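Local coordinates for protein cellobiose 2-epimerase (Caldibacillus thermoamylovorans, PDB 5ZHB) that probably interconverts cellobiose and its C2 epimer, 4-O-beta-D-glucosyl-D-mannose, by inverting the configuration at C2 of the reducing-end glucose, at residues A[106-114]-A[156-167]. Residues are numbered along the deposited sequence; the frame is centred on the assembly and turned at random. Where two conformers were deposited one is given.
Sequences DDRKHVYAQ and YKEEFNRKWEEQ
Lys109 faces Phe160 as an antiparallel hydrogen-bonded pair, Lys109 N reaching Phe160 O at 2.9 Å and Phe160 N returning a bond to Lys109 O. Lysine suits this buried place because its two halves do different work. Lys109 CB sits over the six-membered ring of Trp164, 3.7 Å from the centroid, as a CH-pi contact; bends in the chain (chi2 -66°, chi4 69°) then carry Lys109 NZ to Arg162 O at 2.8 Å, in the carbonyl plane on a lone pair. Gln114 CG meets the edge of the same indole. Arg162, salt-bridged to Asp88, lays CB and CG against Asp107 O, and a water joins its N to Asp107 OD1. Val111, opening helix 111-128, adds one more backbone bond just past the strand, Val111 N to Glu158 O at 3.0 Å; its CG2 lies against Lys157 O and at the edge of the Phe160 ring. His110 occupies the N-cap. With CG anti to the backbone N (chi1 -162°), His110 ND1 accepts from Tyr112 N at 3.0 Å in the ring plane, while Glu158 O lies over the centre of one ring face. A leucine in its place would probably leave Tyr112 N without its cap and the helix start less firmly fixed. On the partly exposed side, Arg108 grips Asp106 side-on, and Arg108 NH1 forms a salt bridge with Glu159 OE2 at 3.1 Å, from above the carboxylate plane. In this (alpha/alpha)6 barrel, outer strand 106-110 of a small antiparallel sheet thus pairs with 155-160 and leads into a barrel helix; the buried ammonium is probably balanced by Asp88, with Arg162 O and Lys92 O as further acceptors.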
ATOM      1  N   ASP A 106      14.282   4.002  14.948  1.00 22.76           N
ATOM      2  CA  ASP A 106      14.388   5.040  13.937  1.00 23.24           C
ATOM      3  C   ASP A 106      13.194   5.970  14.148  1.00 21.61           C
ATOM      4  O   ASP A 106      12.050   5.644  13.827  1.00 21.56           O
ATOM      5  CB  ASP A 106      14.531   4.516  12.514  1.00 22.44           C
ATOM      6  CG  ASP A 106      14.798   5.572  11.438  1.00 22.58           C
ATOM      7  OD1 ASP A 106      14.547   6.793  11.664  1.00 22.22           O
ATOM      8  OD2 ASP A 106      15.270   5.189  10.372  1.00 24.77           O
ATOM      9  N   ASP A 107      13.473   7.081  14.828  1.00 21.97           N
ATOM     10  CA  ASP A 107      12.433   7.923  15.378  1.00 22.73           C
ATOM     11  C   ASP A 107      12.042   9.054  14.421  1.00 22.82           C
ATOM     12  O   ASP A 107      11.325   9.974  14.829  1.00 21.67           O
ATOM     13  CB  ASP A 107      12.857   8.468  16.732  1.00 23.80           C
ATOM     14  CG  ASP A 107      14.061   9.396  16.723  1.00 24.69           C
ATOM     15  OD1 ASP A 107      14.588   9.707  15.645  1.00 22.98           O
ATOM     16  OD2 ASP A 107      14.473   9.788  17.821  1.00 24.50           O
ATOM     17  N   ARG A 108      12.512   8.990  13.168  0.50 23.74           N
ATOM     18  CA  ARG A 108      12.057   9.921  12.146  0.50 23.43           C
ATOM     19  C   ARG A 108      10.539   9.833  11.935  0.50 22.57           C
ATOM     20  O   ARG A 108       9.896   8.809  12.158  0.50 20.33           O
ATOM     21  CB  ARG A 108      12.816   9.677  10.843  0.50 25.39           C
ATOM     22  CG  ARG A 108      14.245  10.175  10.937  0.50 28.04           C
ATOM     23  CD  ARG A 108      14.980   9.956   9.647  0.50 32.02           C
ATOM     24  NE  ARG A 108      14.859   8.547   9.255  0.50 35.76           N
ATOM     25  CZ  ARG A 108      15.383   8.029   8.153  0.50 35.08           C
ATOM     26  NH1 ARG A 108      16.063   8.798   7.325  0.50 32.26           N
ATOM     27  NH2 ARG A 108      15.233   6.742   7.913  0.50 35.20           N
ATOM     28  N   LYS A 109       9.971  10.944  11.481  1.00 21.45           N
ATOM     29  CA  LYS A 109       8.540  11.073  11.278  1.00 24.72           C
ATOM     30  C   LYS A 109       8.316  11.353   9.791  1.00 25.45           C
ATOM     31  O   LYS A 109       8.707  12.410   9.288  1.00 20.71           O
ATOM     32  CB  LYS A 109       8.076  12.275  12.102  1.00 24.74           C
ATOM     33  CG  LYS A 109       8.200  12.117  13.599  1.00 26.37           C
ATOM     34  CD  LYS A 109       7.332  11.073  14.272  1.00 24.38           C
ATOM     35  CE  LYS A 109       7.744  10.848  15.709  1.00 25.86           C
ATOM     36  NZ  LYS A 109       7.455  11.997  16.605  1.00 23.00           N
ATOM     37  N   HIS A 110       7.739  10.379   9.092  1.00 21.26           N
ATOM     38  CA  HIS A 110       7.572  10.492   7.655  1.00 21.03           C
ATOM     39  C   HIS A 110       6.063  10.586   7.386  1.00 19.64           C
ATOM     40  O   HIS A 110       5.288   9.832   7.983  1.00 20.70           O
ATOM     41  CB  HIS A 110       8.263   9.301   6.983  1.00 23.89           C
ATOM     42  CG  HIS A 110       8.516   9.562   5.539  1.00 24.58           C
ATOM     43  ND1 HIS A 110       7.482   9.819   4.653  1.00 23.75           N
ATOM     44  CD2 HIS A 110       9.657   9.705   4.854  1.00 27.50           C
ATOM     45  CE1 HIS A 110       7.984  10.059   3.449  1.00 25.30           C
ATOM     46  NE2 HIS A 110       9.314   9.993   3.540  1.00 27.10           N
ATOM     47  N   VAL A 111       5.669  11.490   6.483  1.00 21.36           N
ATOM     48  CA  VAL A 111       4.270  11.658   6.090  1.00 20.97           C
ATOM     49  C   VAL A 111       3.695  10.327   5.592  1.00 19.93           C
ATOM     50  O   VAL A 111       2.562   9.995   5.884  1.00 22.02           O
ATOM     51  CB  VAL A 111       4.147  12.789   5.044  1.00 21.77           C
ATOM     52  CG1 VAL A 111       2.754  12.843   4.428  1.00 22.39           C
ATOM     53  CG2 VAL A 111       4.495  14.155   5.613  1.00 21.57           C
ATOM     54  N   TYR A 112       4.499   9.530   4.879  1.00 22.24           N
ATOM     55  CA  TYR A 112       4.076   8.244   4.336  1.00 20.51           C
ATOM     56  C   TYR A 112       3.632   7.334   5.466  1.00 20.58           C
ATOM     57  O   TYR A 112       2.605   6.663   5.367  1.00 19.39           O
ATOM     58  CB  TYR A 112       5.249   7.640   3.569  1.00 20.89           C
ATOM     59  CG  TYR A 112       5.079   6.268   2.938  1.00 23.58           C
ATOM     60  CD1 TYR A 112       3.931   5.919   2.232  1.00 26.99           C
ATOM     61  CD2 TYR A 112       6.129   5.368   2.948  1.00 26.05           C
ATOM     62  CE1 TYR A 112       3.825   4.685   1.621  1.00 29.07           C
ATOM     63  CE2 TYR A 112       6.035   4.132   2.341  1.00 27.93           C
ATOM     64  CZ  TYR A 112       4.873   3.789   1.680  1.00 29.09           C
ATOM     65  OH  TYR A 112       4.800   2.567   1.072  1.00 32.20           O
ATOM     66  N   ALA A 113       4.405   7.325   6.556  1.00 21.02           N
ATOM     67  CA  ALA A 113       4.044   6.495   7.686  1.00 19.41           C
ATOM     68  C   ALA A 113       2.768   7.013   8.358  1.00 19.00           C
ATOM     69  O   ALA A 113       1.939   6.204   8.770  1.00 20.49           O
ATOM     70  CB  ALA A 113       5.242   6.375   8.621  1.00 22.70           C
ATOM     71  N   GLN A 114       2.605   8.336   8.475  1.00 20.84           N
ATOM     72  CA  GLN A 114       1.434   8.907   9.127  1.00 22.50           C
ATOM     73  C   GLN A 114       0.181   8.548   8.323  1.00 20.53           C
ATOM     74  O   GLN A 114      -0.847   8.205   8.893  1.00 19.92           O
ATOM     75  CB  GLN A 114       1.530  10.416   9.355  1.00 22.70           C
ATOM     76  CG  GLN A 114       2.853  10.907   9.936  1.00 22.25           C
ATOM     77  CD  GLN A 114       3.393  10.072  11.081  1.00 21.57           C
ATOM     78  OE1 GLN A 114       2.691   9.782  12.053  1.00 22.28           O
ATOM     79  NE2 GLN A 114       4.643   9.664  10.978  1.00 21.05           N
ATOM     80  N   TYR A 156       2.200  17.455  -0.431  1.00 26.51           N
ATOM     81  CA  TYR A 156       2.557  16.865   0.845  1.00 23.83           C
ATOM     82  C   TYR A 156       4.070  16.702   0.898  1.00 21.61           C
ATOM     83  O   TYR A 156       4.759  16.537  -0.108  1.00 21.32           O
ATOM     84  CB  TYR A 156       1.684  15.624   1.060  1.00 23.40           C
ATOM     85  CG  TYR A 156       0.235  16.001   1.294  1.00 25.33           C
ATOM     86  CD1 TYR A 156      -0.226  16.315   2.567  1.00 22.70           C
ATOM     87  CD2 TYR A 156      -0.666  16.118   0.222  1.00 24.25           C
ATOM     88  CE1 TYR A 156      -1.537  16.701   2.767  1.00 21.82           C
ATOM     89  CE2 TYR A 156      -1.974  16.517   0.424  1.00 23.63           C
ATOM     90  CZ  TYR A 156      -2.428  16.763   1.707  1.00 22.65           C
ATOM     91  OH  TYR A 156      -3.698  17.213   1.940  1.00 23.19           O
ATOM     92  N   LYS A 157       4.580  16.774   2.125  1.00 26.12           N
ATOM     93  CA  LYS A 157       5.989  16.724   2.412  1.00 26.17           C
ATOM     94  C   LYS A 157       6.393  15.277   2.720  1.00 24.00           C
ATOM     95  O   LYS A 157       5.585  14.356   2.587  1.00 23.01           O
ATOM     96  CB  LYS A 157       6.221  17.720   3.558  1.00 30.26           C
ATOM     97  CG  LYS A 157       6.089  19.199   3.199  1.00 30.79           C
ATOM     98  CD  LYS A 157       6.517  20.086   4.366  1.00 31.65           C
ATOM     99  CE  LYS A 157       6.432  21.551   4.068  1.00 34.64           C
ATOM    100  NZ  LYS A 157       7.064  22.332   5.143  1.00 36.62           N
ATOM    101  N   GLU A 158       7.682  15.096   3.039  1.00 23.32           N
ATOM    102  CA  GLU A 158       8.316  13.792   3.110  1.00 21.56           C
ATOM    103  C   GLU A 158       8.770  13.532   4.553  1.00 23.88           C
ATOM    104  O   GLU A 158       8.002  12.997   5.351  1.00 24.88           O
ATOM    105  CB  GLU A 158       9.449  13.698   2.089  1.00 23.09           C
ATOM    106  CG  GLU A 158       8.984  13.673   0.628  1.00 24.39           C
ATOM    107  CD  GLU A 158       8.260  12.380   0.276  1.00 27.52           C
ATOM    108  OE1 GLU A 158       8.748  11.327   0.733  1.00 29.73           O
ATOM    109  OE2 GLU A 158       7.255  12.416  -0.441  1.00 24.67           O
ATOM    110  N   GLU A 159      10.017  13.904   4.877  1.00 22.89           N
ATOM    111  CA  GLU A 159      10.708  13.368   6.048  1.00 23.42           C
ATOM    112  C   GLU A 159      11.008  14.497   7.043  1.00 23.22           C
ATOM    113  O   GLU A 159      11.501  15.559   6.651  1.00 21.79           O
ATOM    114  CB  GLU A 159      11.999  12.659   5.645  1.00 26.39           C
ATOM    115  CG  GLU A 159      12.853  12.150   6.806  1.00 32.09           C
ATOM    116  CD  GLU A 159      14.150  11.510   6.337  1.00 38.56           C
ATOM    117  OE1 GLU A 159      14.064  10.781   5.349  1.00 45.25           O
ATOM    118  OE2 GLU A 159      15.229  11.734   6.929  1.00 44.26           O
ATOM    119  N   PHE A 160      10.748  14.190   8.331  1.00 22.65           N
ATOM    120  CA  PHE A 160      11.064  15.051   9.470  1.00 24.37           C
ATOM    121  C   PHE A 160      11.842  14.250  10.514  1.00 23.47           C
ATOM    122  O   PHE A 160      11.770  13.013  10.547  1.00 21.59           O
ATOM    123  CB  PHE A 160       9.761  15.583  10.087  1.00 24.47           C
ATOM    124  CG  PHE A 160       8.877  16.349   9.117  1.00 24.72           C
ATOM    125  CD1 PHE A 160       8.144  15.677   8.137  1.00 25.38           C
ATOM    126  CD2 PHE A 160       8.794  17.737   9.160  1.00 25.21           C
ATOM    127  CE1 PHE A 160       7.352  16.381   7.244  1.00 25.38           C
ATOM    128  CE2 PHE A 160       7.985  18.431   8.273  1.00 27.30           C
ATOM    129  CZ  PHE A 160       7.270  17.740   7.305  1.00 25.92           C
ATOM    130  N   ASN A 161      12.531  14.968  11.434  1.00 21.14           N
ATOM    131  CA  ASN A 161      13.083  14.326  12.610  1.00 20.51           C
ATOM    132  C   ASN A 161      11.954  14.074  13.590  1.00 20.17           C
ATOM    133  O   ASN A 161      10.801  14.483  13.363  1.00 22.03           O
ATOM    134  CB  ASN A 161      14.261  15.098  13.209  1.00 22.97           C
ATOM    135  CG  ASN A 161      13.887  16.470  13.724  1.00 24.17           C
ATOM    136  OD1 ASN A 161      12.705  16.773  13.958  1.00 23.27           O
ATOM    137  ND2 ASN A 161      14.905  17.281  13.969  1.00 24.42           N
ATOM    138  N   ARG A 162      12.319  13.458  14.720  1.00 21.54           N
ATOM    139  CA  ARG A 162      11.355  13.118  15.742  1.00 21.69           C
ATOM    140  C   ARG A 162      10.489  14.318  16.124  1.00 23.75           C
ATOM    141  O   ARG A 162       9.299  14.155  16.395  1.00 26.27           O
ATOM    142  CB  ARG A 162      12.073  12.541  16.961  1.00 23.69           C
ATOM    143  CG  ARG A 162      11.116  11.938  17.985  1.00 26.43           C
ATOM    144  CD  ARG A 162      11.784  11.540  19.330  1.00 25.32           C
ATOM    145  NE  ARG A 162      10.708  11.254  20.268  1.00 28.12           N
ATOM    146  CZ  ARG A 162      10.825  11.081  21.576  1.00 31.32           C
ATOM    147  NH1 ARG A 162      11.966  11.302  22.187  1.00 32.14           N
ATOM    148  NH2 ARG A 162       9.788  10.696  22.278  1.00 29.05           N
ATOM    149  N   LYS A 163      11.095  15.509  16.234  1.00 26.12           N
ATOM    150  CA  LYS A 163      10.381  16.682  16.723  1.00 23.66           C
ATOM    151  C   LYS A 163       9.771  17.475  15.561  1.00 27.28           C
ATOM    152  O   LYS A 163       9.542  18.692  15.645  1.00 22.32           O
ATOM    153  CB  LYS A 163      11.378  17.533  17.517  1.00 23.20           C
ATOM    154  CG  LYS A 163      12.047  16.848  18.692  1.00 22.33           C
ATOM    155  CD  LYS A 163      13.173  17.681  19.322  1.00 25.32           C
ATOM    156  CE  LYS A 163      13.695  17.016  20.579  1.00 26.32           C
ATOM    157  NZ  LYS A 163      14.838  17.707  21.173  1.00 27.53           N
ATOM    158  N   TRP A 164       9.508  16.794  14.437  1.00 29.25           N
ATOM    159  CA  TRP A 164       8.717  17.381  13.363  1.00 25.64           C
ATOM    160  C   TRP A 164       9.398  18.565  12.721  1.00 27.79           C
ATOM    161  O   TRP A 164       8.699  19.482  12.286  1.00 29.67           O
ATOM    162  CB  TRP A 164       7.328  17.785  13.876  1.00 26.95           C
ATOM    163  CG  TRP A 164       6.497  16.560  14.083  1.00 25.39           C
ATOM    164  CD1 TRP A 164       6.137  15.991  15.257  1.00 25.77           C
ATOM    165  CD2 TRP A 164       5.984  15.713  13.033  1.00 25.73           C
ATOM    166  NE1 TRP A 164       5.416  14.859  15.014  1.00 27.99           N
ATOM    167  CE2 TRP A 164       5.309  14.661  13.667  1.00 24.25           C
ATOM    168  CE3 TRP A 164       6.010  15.764  11.638  1.00 26.96           C
ATOM    169  CZ2 TRP A 164       4.660  13.662  12.953  1.00 27.41           C
ATOM    170  CZ3 TRP A 164       5.337  14.794  10.925  1.00 30.08           C
ATOM    171  CH2 TRP A 164       4.659  13.769  11.586  1.00 27.70           C
ATOM    172  N   GLU A 165      10.731  18.487  12.608  1.00 25.95           N
ATOM    173  CA  GLU A 165      11.547  19.480  11.936  1.00 25.15           C
ATOM    174  C   GLU A 165      12.025  18.891  10.613  1.00 27.32           C
ATOM    175  O   GLU A 165      12.714  17.864  10.572  1.00 25.56           O
ATOM    176  CB  GLU A 165      12.722  19.903  12.831  1.00 22.98           C
ATOM    177  CG  GLU A 165      12.269  20.256  14.241  1.00 22.98           C
ATOM    178  CD  GLU A 165      13.346  20.340  15.327  1.00 25.95           C
ATOM    179  OE1 GLU A 165      14.546  20.044  15.081  1.00 24.28           O
ATOM    180  OE2 GLU A 165      12.923  20.622  16.476  1.00 26.49           O
ATOM    181  N   GLU A 166      11.621  19.556   9.531  1.00 28.85           N
ATOM    182  CA  GLU A 166      11.847  19.074   8.176  1.00 32.57           C
ATOM    183  C   GLU A 166      13.325  18.780   7.940  1.00 35.65           C
ATOM    184  O   GLU A 166      14.164  19.662   8.122  1.00 33.22           O
ATOM    185  CB  GLU A 166      11.310  20.144   7.219  1.00 34.18           C
ATOM    186  CG  GLU A 166      11.137  19.615   5.802  1.00 39.03           C
ATOM    187  CD  GLU A 166      10.160  20.384   4.944  1.00 39.43           C
ATOM    188  OE1 GLU A 166       9.687  21.461   5.376  1.00 37.36           O
ATOM    189  OE2 GLU A 166       9.826  19.853   3.859  1.00 42.19           O
ATOM    190  N   GLN A 167      13.588  17.532   7.501  0.50 35.62           N
ATOM    191  CA  GLN A 167      14.918  17.009   7.228  0.50 40.35           C
ATOM    192  C   GLN A 167      15.136  16.984   5.720  0.50 50.05           C
ATOM    193  O   GLN A 167      14.315  17.511   4.969  0.50 52.12           O
ATOM    194  CB  GLN A 167      15.091  15.582   7.764  0.50 40.45           C
ATOM    195  CG  GLN A 167      15.259  15.486   9.277  0.50 39.81           C
ATOM    196  CD  GLN A 167      15.814  14.158   9.743  0.50 36.73           C
ATOM    197  OE1 GLN A 167      16.914  14.099  10.302  0.50 43.12           O
ATOM    198  NE2 GLN A 167      15.070  13.082   9.534  0.50 32.36           N
TER
HETATM  199  O   HOH W   1      14.844  12.061  14.485  1.00 27.19           O